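Local coordinates for VP2 (Primate bocaparvovirus 1, PDB 7L0Y), which builds a T=1 icosahedral capsid, about 26 nm in diameter, by self-assembly of 60 copies of the viral coat proteins, at residues A[30-35]-A[453-458]; A[97-102]-A[457-462]; A[220-225]-A[420-425]. One frame throughout, in Å; residues are numbered along the deposited sequence.

Interaction 1 of 3, residues A[30-35]-A[453-458]; sequences YVVTKN and SCEIVW
V31, T33 and N35 pair with W458, I456 and C454 through six backbone hydrogen bonds, the two strands running antiparallel at 168°. V31 gives its N-H to W458 O at 2.9 Å, T33 N reaches I456 O at 3.0 Å and N35 N reaches C454 O at 2.9 Å, each answered by a return bond. CA-H...O contacts fill the positions between, as from V32 CA to I456 O.

One side-chain pair adds to this network: W458 NE1 donates to T33 OG1 at 3.1 Å, with the hydroxyl oxygen only 1° out of the indole plane. T33 turns OG1 between its backbone N and carbonyl carbon (chi1 56°), which carries the oxygen to the indole edge; V31 O lies at the same edge, and I456 CG2 covers part of one face. The strands 30-42 and 446-462 correspond to βB and βI of the BIDG sheet of the parvovirus jelly roll, and the face bearing T33, I456 and W458 packs on H82, Y79 and F83.

On the face of V32 and V457 the contacts are mostly apolar, and Y30 joins them from the end of the strand: its ring carbon CD1 touches V457 CG1 at 3.7 Å. V32 meets the same valine through its second branch, CG2 to CG2 at 4.1 Å. Farther along, K34 and E455 lie side by side, K34 CG against E455 CG at 3.8 Å. Their charged ends do not meet, for the lysine chain bends at chi3 and chi4 and carries NZ to a hydrogen bond with G23 O.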
loop_
_atom_site.group_PDB
_atom_site.type_symbol
_atom_site.label_atom_id
_atom_site.label_comp_id
_atom_site.label_asym_id
_atom_site.label_seq_id
_atom_site.Cartn_x
_atom_site.Cartn_y
_atom_site.Cartn_z
ATOM N N TYR A 30 33.175 78.565 -14.299
ATOM C CA TYR A 30 34.359 78.245 -15.078
ATOM C C TYR A 30 34.480 79.142 -16.292
ATOM O O TYR A 30 33.489 79.568 -16.881
ATOM C CB TYR A 30 34.367 76.797 -15.550
ATOM C CG TYR A 30 34.400 75.811 -14.424
ATOM C CD1 TYR A 30 35.580 75.544 -13.754
ATOM C CD2 TYR A 30 33.259 75.131 -14.043
ATOM C CE1 TYR A 30 35.619 74.647 -12.721
ATOM C CE2 TYR A 30 33.289 74.230 -13.014
ATOM C CZ TYR A 30 34.471 73.989 -12.357
ATOM O OH TYR A 30 34.502 73.082 -11.327
ATOM N N VAL A 31 35.723 79.419 -16.648
ATOM C CA VAL A 31 36.075 80.016 -17.922
ATOM C C VAL A 31 37.142 79.136 -18.541
ATOM O O VAL A 31 38.124 78.790 -17.881
ATOM C CB VAL A 31 36.570 81.465 -17.769
ATOM C CG1 VAL A 31 37.063 81.998 -19.089
ATOM C CG2 VAL A 31 35.458 82.337 -17.247
ATOM N N VAL A 32 36.933 78.740 -19.785
ATOM C CA VAL A 32 37.904 77.949 -20.521
ATOM C C VAL A 32 38.491 78.829 -21.605
ATOM O O VAL A 32 37.753 79.407 -22.402
ATOM C CB VAL A 32 37.272 76.685 -21.123
ATOM C CG1 VAL A 32 38.289 75.956 -21.956
ATOM C CG2 VAL A 32 36.759 75.798 -20.029
ATOM N N THR A 33 39.809 78.948 -21.621
ATOM C CA THR A 33 40.510 79.657 -22.677
ATOM C C THR A 33 41.266 78.649 -23.522
ATOM O O THR A 33 41.870 77.717 -22.991
ATOM C CB THR A 33 41.461 80.716 -22.111
ATOM O OG1 THR A 33 42.382 80.113 -21.198
ATOM C CG2 THR A 33 40.691 81.817 -21.407
ATOM N N LYS A 34 41.210 78.827 -24.835
ATOM C CA LYS A 34 41.915 77.987 -25.786
ATOM C C LYS A 34 42.744 78.882 -26.683
ATOM O O LYS A 34 42.237 79.871 -27.209
ATOM C CB LYS A 34 40.945 77.166 -26.627
ATOM C CG LYS A 34 40.149 76.172 -25.848
ATOM C CD LYS A 34 39.247 75.384 -26.760
ATOM C CE LYS A 34 38.235 76.269 -27.455
ATOM N NZ LYS A 34 37.286 76.923 -26.510
ATOM N N ASN A 35 44.011 78.545 -26.851
ATOM C CA ASN A 35 44.915 79.338 -27.661
ATOM C C ASN A 35 45.839 78.426 -28.439
ATOM O O ASN A 35 46.400 77.490 -27.880
ATOM C CB ASN A 35 45.752 80.281 -26.804
ATOM C CG ASN A 35 44.985 81.473 -26.333
ATOM O OD1 ASN A 35 44.818 82.434 -27.069
ATOM N ND2 ASN A 35 44.503 81.424 -25.102
ATOM N N SER A 453 49.147 74.462 -28.688
ATOM C CA SER A 453 47.853 74.852 -28.172
ATOM C C SER A 453 47.898 74.773 -26.657
ATOM O O SER A 453 48.304 73.755 -26.097
ATOM C CB SER A 453 46.742 73.970 -28.732
ATOM O OG SER A 453 46.878 72.636 -28.301
ATOM N N CYS A 454 47.512 75.859 -26.005
ATOM C CA CYS A 454 47.350 75.911 -24.562
ATOM C C CYS A 454 45.865 75.985 -24.264
ATOM O O CYS A 454 45.129 76.698 -24.947
ATOM C CB CYS A 454 48.083 77.117 -23.974
ATOM S SG CYS A 454 48.036 77.252 -22.180
ATOM N N GLU A 455 45.418 75.231 -23.273
ATOM C CA GLU A 455 44.030 75.276 -22.851
ATOM C C GLU A 455 43.973 75.287 -21.334
ATOM O O GLU A 455 44.423 74.340 -20.689
ATOM C CB GLU A 455 43.261 74.094 -23.421
ATOM C CG GLU A 455 41.797 74.089 -23.100
ATOM C CD GLU A 455 41.075 72.976 -23.811
ATOM O OE1 GLU A 455 41.735 72.252 -24.580
ATOM O OE2 GLU A 455 39.856 72.811 -23.596
ATOM N N ILE A 456 43.420 76.351 -20.768
ATOM C CA ILE A 456 43.350 76.512 -19.323
ATOM C C ILE A 456 41.892 76.551 -18.910
ATOM O O ILE A 456 41.093 77.274 -19.509
ATOM C CB ILE A 456 44.071 77.778 -18.837
ATOM C CG1 ILE A 456 45.557 77.697 -19.140
ATOM C CG2 ILE A 456 43.904 77.943 -17.353
ATOM C CD1 ILE A 456 46.282 78.936 -18.790
ATOM N N VAL A 457 41.546 75.771 -17.899
ATOM C CA VAL A 457 40.269 75.908 -17.219
ATOM C C VAL A 457 40.475 76.855 -16.049
ATOM O O VAL A 457 41.360 76.648 -15.217
ATOM C CB VAL A 457 39.733 74.552 -16.749
ATOM C CG1 VAL A 457 38.449 74.743 -15.987
ATOM C CG2 VAL A 457 39.509 73.650 -17.932
ATOM N N TRP A 458 39.680 77.908 -15.999
ATOM C CA TRP A 458 39.776 78.910 -14.952
ATOM C C TRP A 458 38.599 78.728 -14.012
ATOM O O TRP A 458 37.447 78.793 -14.443
ATOM C CB TRP A 458 39.768 80.310 -15.552
ATOM C CG TRP A 458 40.937 80.591 -16.411
ATOM C CD1 TRP A 458 41.051 80.332 -17.733
ATOM C CD2 TRP A 458 42.146 81.236 -16.022
ATOM N NE1 TRP A 458 42.268 80.745 -18.191
ATOM C CE2 TRP A 458 42.958 81.312 -17.156
ATOM C CE3 TRP A 458 42.618 81.757 -14.822
ATOM C CZ2 TRP A 458 44.218 81.877 -17.127
ATOM C CZ3 TRP A 458 43.858 82.316 -14.797
ATOM C CH2 TRP A 458 44.649 82.371 -15.938
#

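Interaction 2 of 3, residues A[97-102]-A[457-462]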
loop_
_atom_site.group_PDB
_atom_site.type_symbol
_atom_site.label_atom_id
_atom_site.label_comp_id
_atom_site.label_asym_id
_atom_site.label_seq_id
_atom_site.Cartn_x
_atom_site.Cartn_y
_atom_site.Cartn_z
ATOM N N ARG A 97 36.556 87.074 -8.446
ATOM C CA ARG A 97 37.841 86.410 -8.341
ATOM C C ARG A 97 37.903 85.282 -9.354
ATOM O O ARG A 97 36.881 84.794 -9.834
ATOM C CB ARG A 97 38.085 85.886 -6.930
ATOM C CG ARG A 97 37.008 84.985 -6.442
ATOM C CD ARG A 97 37.419 84.357 -5.168
ATOM N NE ARG A 97 36.456 83.361 -4.750
ATOM C CZ ARG A 97 36.636 82.553 -3.720
ATOM N NH1 ARG A 97 37.760 82.615 -3.026
ATOM N NH2 ARG A 97 35.707 81.667 -3.406
ATOM N N PHE A 98 39.125 84.876 -9.664
ATOM C CA PHE A 98 39.367 83.800 -10.607
ATOM C C PHE A 98 40.713 83.190 -10.279
ATOM O O PHE A 98 41.545 83.812 -9.624
ATOM C CB PHE A 98 39.324 84.301 -12.053
ATOM C CG PHE A 98 40.323 85.367 -12.355
ATOM C CD1 PHE A 98 41.552 85.052 -12.881
ATOM C CD2 PHE A 98 40.040 86.684 -12.095
ATOM C CE1 PHE A 98 42.461 86.027 -13.157
ATOM C CE2 PHE A 98 40.953 87.658 -12.362
ATOM C CZ PHE A 98 42.164 87.332 -12.894
ATOM N N ARG A 99 40.891 81.939 -10.674
ATOM C CA ARG A 99 42.194 81.303 -10.592
ATOM C C ARG A 99 42.285 80.254 -11.681
ATOM O O ARG A 99 41.266 79.704 -12.103
ATOM C CB ARG A 99 42.423 80.679 -9.214
ATOM C CG ARG A 99 41.383 79.700 -8.838
ATOM C CD ARG A 99 41.717 79.079 -7.542
ATOM N NE ARG A 99 40.688 78.136 -7.157
ATOM C CZ ARG A 99 40.704 77.453 -6.028
ATOM N NH1 ARG A 99 41.708 77.608 -5.183
ATOM N NH2 ARG A 99 39.721 76.614 -5.750
ATOM N N PRO A 100 43.492 79.942 -12.144
ATOM C CA PRO A 100 43.660 78.812 -13.058
ATOM C C PRO A 100 43.459 77.501 -12.314
ATOM O O PRO A 100 43.844 77.364 -11.154
ATOM C CB PRO A 100 45.097 78.972 -13.552
ATOM C CG PRO A 100 45.769 79.691 -12.471
ATOM C CD PRO A 100 44.770 80.614 -11.869
ATOM N N LYS A 101 42.832 76.543 -12.984
ATOM C CA LYS A 101 42.507 75.254 -12.395
ATOM C C LYS A 101 43.247 74.107 -13.066
ATOM O O LYS A 101 44.034 73.413 -12.421
ATOM C CB LYS A 101 40.998 75.016 -12.469
ATOM C CG LYS A 101 40.551 73.741 -11.805
ATOM C CD LYS A 101 39.066 73.542 -11.981
ATOM C CE LYS A 101 38.621 72.198 -11.448
ATOM N NZ LYS A 101 38.841 72.107 -9.981
ATOM N N ALA A 102 42.993 73.880 -14.347
ATOM C CA ALA A 102 43.667 72.844 -15.106
ATOM C C ALA A 102 44.306 73.472 -16.331
ATOM O O ALA A 102 43.812 74.463 -16.867
ATOM C CB ALA A 102 42.703 71.737 -15.521
ATOM N N VAL A 457 41.546 75.771 -17.899
ATOM C CA VAL A 457 40.269 75.908 -17.219
ATOM C C VAL A 457 40.475 76.855 -16.049
ATOM O O VAL A 457 41.360 76.648 -15.217
ATOM C CB VAL A 457 39.733 74.552 -16.749
ATOM C CG1 VAL A 457 38.449 74.743 -15.987
ATOM C CG2 VAL A 457 39.509 73.650 -17.932
ATOM N N TRP A 458 39.680 77.908 -15.999
ATOM C CA TRP A 458 39.776 78.910 -14.952
ATOM C C TRP A 458 38.599 78.728 -14.012
ATOM O O TRP A 458 37.447 78.793 -14.443
ATOM C CB TRP A 458 39.768 80.310 -15.552
ATOM C CG TRP A 458 40.937 80.591 -16.411
ATOM C CD1 TRP A 458 41.051 80.332 -17.733
ATOM C CD2 TRP A 458 42.146 81.236 -16.022
ATOM N NE1 TRP A 458 42.268 80.745 -18.191
ATOM C CE2 TRP A 458 42.958 81.312 -17.156
ATOM C CE3 TRP A 458 42.618 81.757 -14.822
ATOM C CZ2 TRP A 458 44.218 81.877 -17.127
ATOM C CZ3 TRP A 458 43.858 82.316 -14.797
ATOM C CH2 TRP A 458 44.649 82.371 -15.938
ATOM N N GLU A 459 38.881 78.491 -12.741
ATOM C CA GLU A 459 37.828 78.513 -11.742
ATOM C C GLU A 459 37.502 79.960 -11.417
ATOM O O GLU A 459 38.385 80.739 -11.062
ATOM C CB GLU A 459 38.250 77.757 -10.489
ATOM C CG GLU A 459 37.154 77.635 -9.468
ATOM C CD GLU A 459 37.588 76.865 -8.244
ATOM O OE1 GLU A 459 38.754 76.422 -8.205
ATOM O OE2 GLU A 459 36.773 76.714 -7.311
ATOM N N VAL A 460 36.239 80.328 -11.556
ATOM C CA VAL A 460 35.864 81.730 -11.513
ATOM C C VAL A 460 34.624 81.855 -10.645
ATOM O O VAL A 460 33.888 80.888 -10.441
ATOM C CB VAL A 460 35.632 82.270 -12.943
ATOM C CG1 VAL A 460 34.265 81.882 -13.471
ATOM C CG2 VAL A 460 35.933 83.732 -13.037
ATOM N N GLU A 461 34.407 83.035 -10.089
ATOM C CA GLU A 461 33.268 83.167 -9.199
ATOM C C GLU A 461 32.700 84.569 -9.334
ATOM O O GLU A 461 33.456 85.540 -9.350
ATOM C CB GLU A 461 33.703 82.830 -7.768
ATOM C CG GLU A 461 32.593 82.563 -6.803
ATOM C CD GLU A 461 32.232 83.750 -5.986
ATOM O OE1 GLU A 461 33.133 84.558 -5.715
ATOM O OE2 GLU A 461 31.054 83.875 -5.607
ATOM N N ARG A 462 31.380 84.668 -9.452
ATOM C CA ARG A 462 30.760 85.955 -9.720
ATOM C C ARG A 462 30.538 86.725 -8.427
ATOM O O ARG A 462 30.715 86.213 -7.321
ATOM C CB ARG A 462 29.427 85.775 -10.435
ATOM C CG ARG A 462 29.540 85.153 -11.786
ATOM C CD ARG A 462 28.222 85.134 -12.482
ATOM N NE ARG A 462 28.311 84.479 -13.778
ATOM C CZ ARG A 462 28.723 85.072 -14.888
ATOM N NH1 ARG A 462 29.097 86.341 -14.867
ATOM N NH2 ARG A 462 28.764 84.392 -16.020
#
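P100 lies over the indole of W458, its CB 4.1 Å from the centroid of the six-membered ring and 24° off the ring normal, a CH-pi contact displaced toward the rim. P100 CD reaches W458 CZ3 at 3.5 Å, so one flank of the pyrrolidine ring follows that rim. F98 runs alongside W458, pointing the same way, and brings its ring edge at CD1 to W458 CE3. Its CB packs on V460 CG2 at 3.6 Å, while L91 of helix 85-94 touches both F98 and V460.

Backbone bonds flank this cluster: R99 N donates to E459 O and E461 N to R97 O, whereas the return bond from E459 N to R99 O is weak.

The opposite face carries charge. R99 and E459 extend side by side, and both NE and NH2 of R99 converge on E459 OE1, NH2 at 2.6 Å and NE at 2.8 Å. They come from one face of the carboxylate, whose plane stands 49° from the guanidinium, so the grip is skewed rather than flat; the remaining nitrogen, R99 NH1, binds C224 O. R97 NE and E461 OE1 make only a long salt bridge at 3.7 Å, and the R97 guanidinium also has a cation-pi partner in W226.

At the far end K101 and A102 both face V457. V457 O accepts from K101 N at 2.7 Å and weakly from A102 N, and V457 N returns a bond to A102 O. The helix-like psi of K101 (-63°) fits this classic beta bulge, set where strands βD and βI of the jelly-roll BIDG sheet run together.

Interaction 3 of 3, residues A[220-225]-A[420-425]; sequences FNFDCE and HPPGTI
F220 turns a ring face to the backbone of P422: P422 CA stands over the ring centre, 3.7 Å from the centroid and 11° off the normal, a well-centred CH-pi contact. With CG anti to the backbone N (chi1 -180°), F220 reaches straight out from its strand to the loop 420-423. The proline ring crosses this side chain at about a right angle and sets CG 3.8 Å from F220 CE2.

F222 meets the same proline by the outer end of its ring, obliquely to the ring plane. Its CZ comes within 3.5 Å of P422 CG, the two side chains again crossing at about a right angle. The phenylalanines also touch each other: F220 CE2 sits 3.5 Å above the plane of F222, toward its rim, while F222 CG lies in the plane of F220 at its edge. P422 CG thus touches two rings turned steeply against each other.

H420 enters through its main chain, its carbonyl O approaching the F220 ring near the ring plane, at CZ. W397 of strand 397-399 packs on P421 and P422, and F222 rests on P100 and M103. The contact joins strand βG (215-232) of the BIDG sheet, where its regular pairing is interrupted from F222 on, to the loop leading into βH of the facing CHEF sheet.

With no hydrogen bond or salt bridge, cohesion comes from the CA-H of P422 over the F220 face and from apolar contact of its CG with both rings, probably helped by the carbonyl dipole of H420 at the weakly positive ring edge.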
loop_
_atom_site.group_PDB
_atom_site.type_symbol
_atom_site.label_atom_id
_atom_site.label_comp_id
_atom_site.label_asym_id
_atom_site.label_seq_id
_atom_site.Cartn_x
_atom_site.Cartn_y
_atom_site.Cartn_z
ATOM N N PHE A 220 48.612 69.894 -16.585
ATOM C CA PHE A 220 49.021 70.442 -15.305
ATOM C C PHE A 220 47.772 70.816 -14.529
ATOM O O PHE A 220 46.859 71.425 -15.082
ATOM C CB PHE A 220 49.922 71.662 -15.503
ATOM C CG PHE A 220 50.394 72.279 -14.232
ATOM C CD1 PHE A 220 51.492 71.773 -13.572
ATOM C CD2 PHE A 220 49.736 73.368 -13.690
ATOM C CE1 PHE A 220 51.927 72.339 -12.409
ATOM C CE2 PHE A 220 50.164 73.933 -12.521
ATOM C CZ PHE A 220 51.260 73.419 -11.881
ATOM N N ASN A 221 47.737 70.457 -13.255
ATOM C CA ASN A 221 46.637 70.827 -12.373
ATOM C C ASN A 221 47.116 71.906 -11.421
ATOM O O ASN A 221 47.960 71.652 -10.559
ATOM C CB ASN A 221 46.105 69.622 -11.609
ATOM C CG ASN A 221 45.398 68.648 -12.501
ATOM O OD1 ASN A 221 45.667 67.453 -12.472
ATOM N ND2 ASN A 221 44.473 69.151 -13.299
ATOM N N PHE A 222 46.584 73.109 -11.590
ATOM C CA PHE A 222 46.849 74.189 -10.656
ATOM C C PHE A 222 46.174 73.922 -9.322
ATOM O O PHE A 222 44.987 73.596 -9.261
ATOM C CB PHE A 222 46.329 75.510 -11.206
ATOM C CG PHE A 222 47.075 76.028 -12.381
ATOM C CD1 PHE A 222 48.158 76.867 -12.209
ATOM C CD2 PHE A 222 46.687 75.697 -13.660
ATOM C CE1 PHE A 222 48.837 77.363 -13.286
ATOM C CE2 PHE A 222 47.366 76.190 -14.742
ATOM C CZ PHE A 222 48.443 77.019 -14.558
ATOM N N ASP A 223 46.935 74.067 -8.248
ATOM C CA ASP A 223 46.370 74.306 -6.930
ATOM C C ASP A 223 46.816 75.713 -6.533
ATOM O O ASP A 223 47.974 75.939 -6.184
ATOM C CB ASP A 223 46.819 73.247 -5.929
ATOM C CG ASP A 223 46.169 73.419 -4.579
ATOM O OD1 ASP A 223 44.936 73.254 -4.497
ATOM O OD2 ASP A 223 46.888 73.716 -3.602
ATOM N N CYS A 224 45.884 76.659 -6.579
ATOM C CA CYS A 224 46.239 78.066 -6.637
ATOM C C CYS A 224 45.382 78.907 -5.711
ATOM O O CYS A 224 44.223 78.596 -5.435
ATOM C CB CYS A 224 46.119 78.623 -8.061
ATOM S SG CYS A 224 47.402 78.077 -9.181
ATOM N N GLU A 225 45.985 79.990 -5.242
ATOM C CA GLU A 225 45.230 81.011 -4.544
ATOM C C GLU A 225 44.513 81.891 -5.554
ATOM O O GLU A 225 44.966 82.062 -6.689
ATOM C CB GLU A 225 46.152 81.852 -3.663
ATOM C CG GLU A 225 47.187 82.641 -4.432
ATOM C CD GLU A 225 48.154 83.378 -3.525
ATOM O OE1 GLU A 225 47.852 83.539 -2.322
ATOM O OE2 GLU A 225 49.221 83.802 -4.015
ATOM N N HIS A 420 54.868 75.159 -7.065
ATOM C CA HIS A 420 55.135 74.422 -8.297
ATOM C C HIS A 420 54.303 75.023 -9.417
ATOM O O HIS A 420 53.196 74.557 -9.707
ATOM C CB HIS A 420 54.841 72.935 -8.128
ATOM C CG HIS A 420 55.667 72.288 -7.065
ATOM N ND1 HIS A 420 57.021 72.080 -7.205
ATOM C CD2 HIS A 420 55.339 71.833 -5.835
ATOM C CE1 HIS A 420 57.490 71.513 -6.108
ATOM N NE2 HIS A 420 56.489 71.351 -5.262
ATOM N N PRO A 421 54.809 76.061 -10.067
ATOM C CA PRO A 421 54.159 76.576 -11.259
ATOM C C PRO A 421 54.244 75.563 -12.383
ATOM O O PRO A 421 54.971 74.567 -12.269
ATOM C CB PRO A 421 54.967 77.842 -11.574
ATOM C CG PRO A 421 56.285 77.583 -11.000
ATOM C CD PRO A 421 56.054 76.781 -9.764
ATOM N N PRO A 422 53.484 75.749 -13.460
ATOM C CA PRO A 422 53.593 74.834 -14.601
ATOM C C PRO A 422 55.032 74.659 -15.043
ATOM O O PRO A 422 55.797 75.625 -15.076
ATOM C CB PRO A 422 52.759 75.526 -15.683
ATOM C CG PRO A 422 51.827 76.369 -14.947
ATOM C CD PRO A 422 52.530 76.834 -13.726
ATOM N N GLY A 423 55.417 73.431 -15.370
ATOM C CA GLY A 423 56.791 73.190 -15.764
ATOM C C GLY A 423 57.098 73.818 -17.110
ATOM O O GLY A 423 56.229 73.933 -17.977
ATOM N N THR A 424 58.343 74.238 -17.276
ATOM C CA THR A 424 58.782 74.769 -18.556
ATOM C C THR A 424 58.941 73.644 -19.563
ATOM O O THR A 424 59.542 72.612 -19.267
ATOM C CB THR A 424 60.100 75.515 -18.400
ATOM O OG1 THR A 424 59.903 76.652 -17.556
ATOM C CG2 THR A 424 60.613 75.968 -19.739
ATOM N N ILE A 425 58.403 73.844 -20.753
ATOM C CA ILE A 425 58.616 72.919 -21.851
ATOM C C ILE A 425 59.846 73.377 -22.615
ATOM O O ILE A 425 59.878 74.482 -23.159
ATOM C CB ILE A 425 57.392 72.850 -22.767
ATOM C CG1 ILE A 425 56.189 72.348 -21.986
ATOM C CG2 ILE A 425 57.669 71.926 -23.924
ATOM C CD1 ILE A 425 54.903 72.580 -22.692
#

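From the N terminus, strand 30-42 pairs with strand 446-462 in interaction 1, closing a loop of 417 residues. Interaction 2 begins inside that loop, where strand 95-118 pairs with the other edge of the same strand 446-462 across 354 residues, and overlaps interaction 1 at V457 and W458. Interaction 3 lies within both spans, with 194 residues between 220-225 and 420-425. Interactions 1 and 2 place strand 446-462 between its two neighbours in the BIDG sheet. Interaction 3 adjoins interaction 2 where F222 CB packs on P100 O and K101 O, and carries the connection toward the CHEF sheet; it does not touch interaction 1.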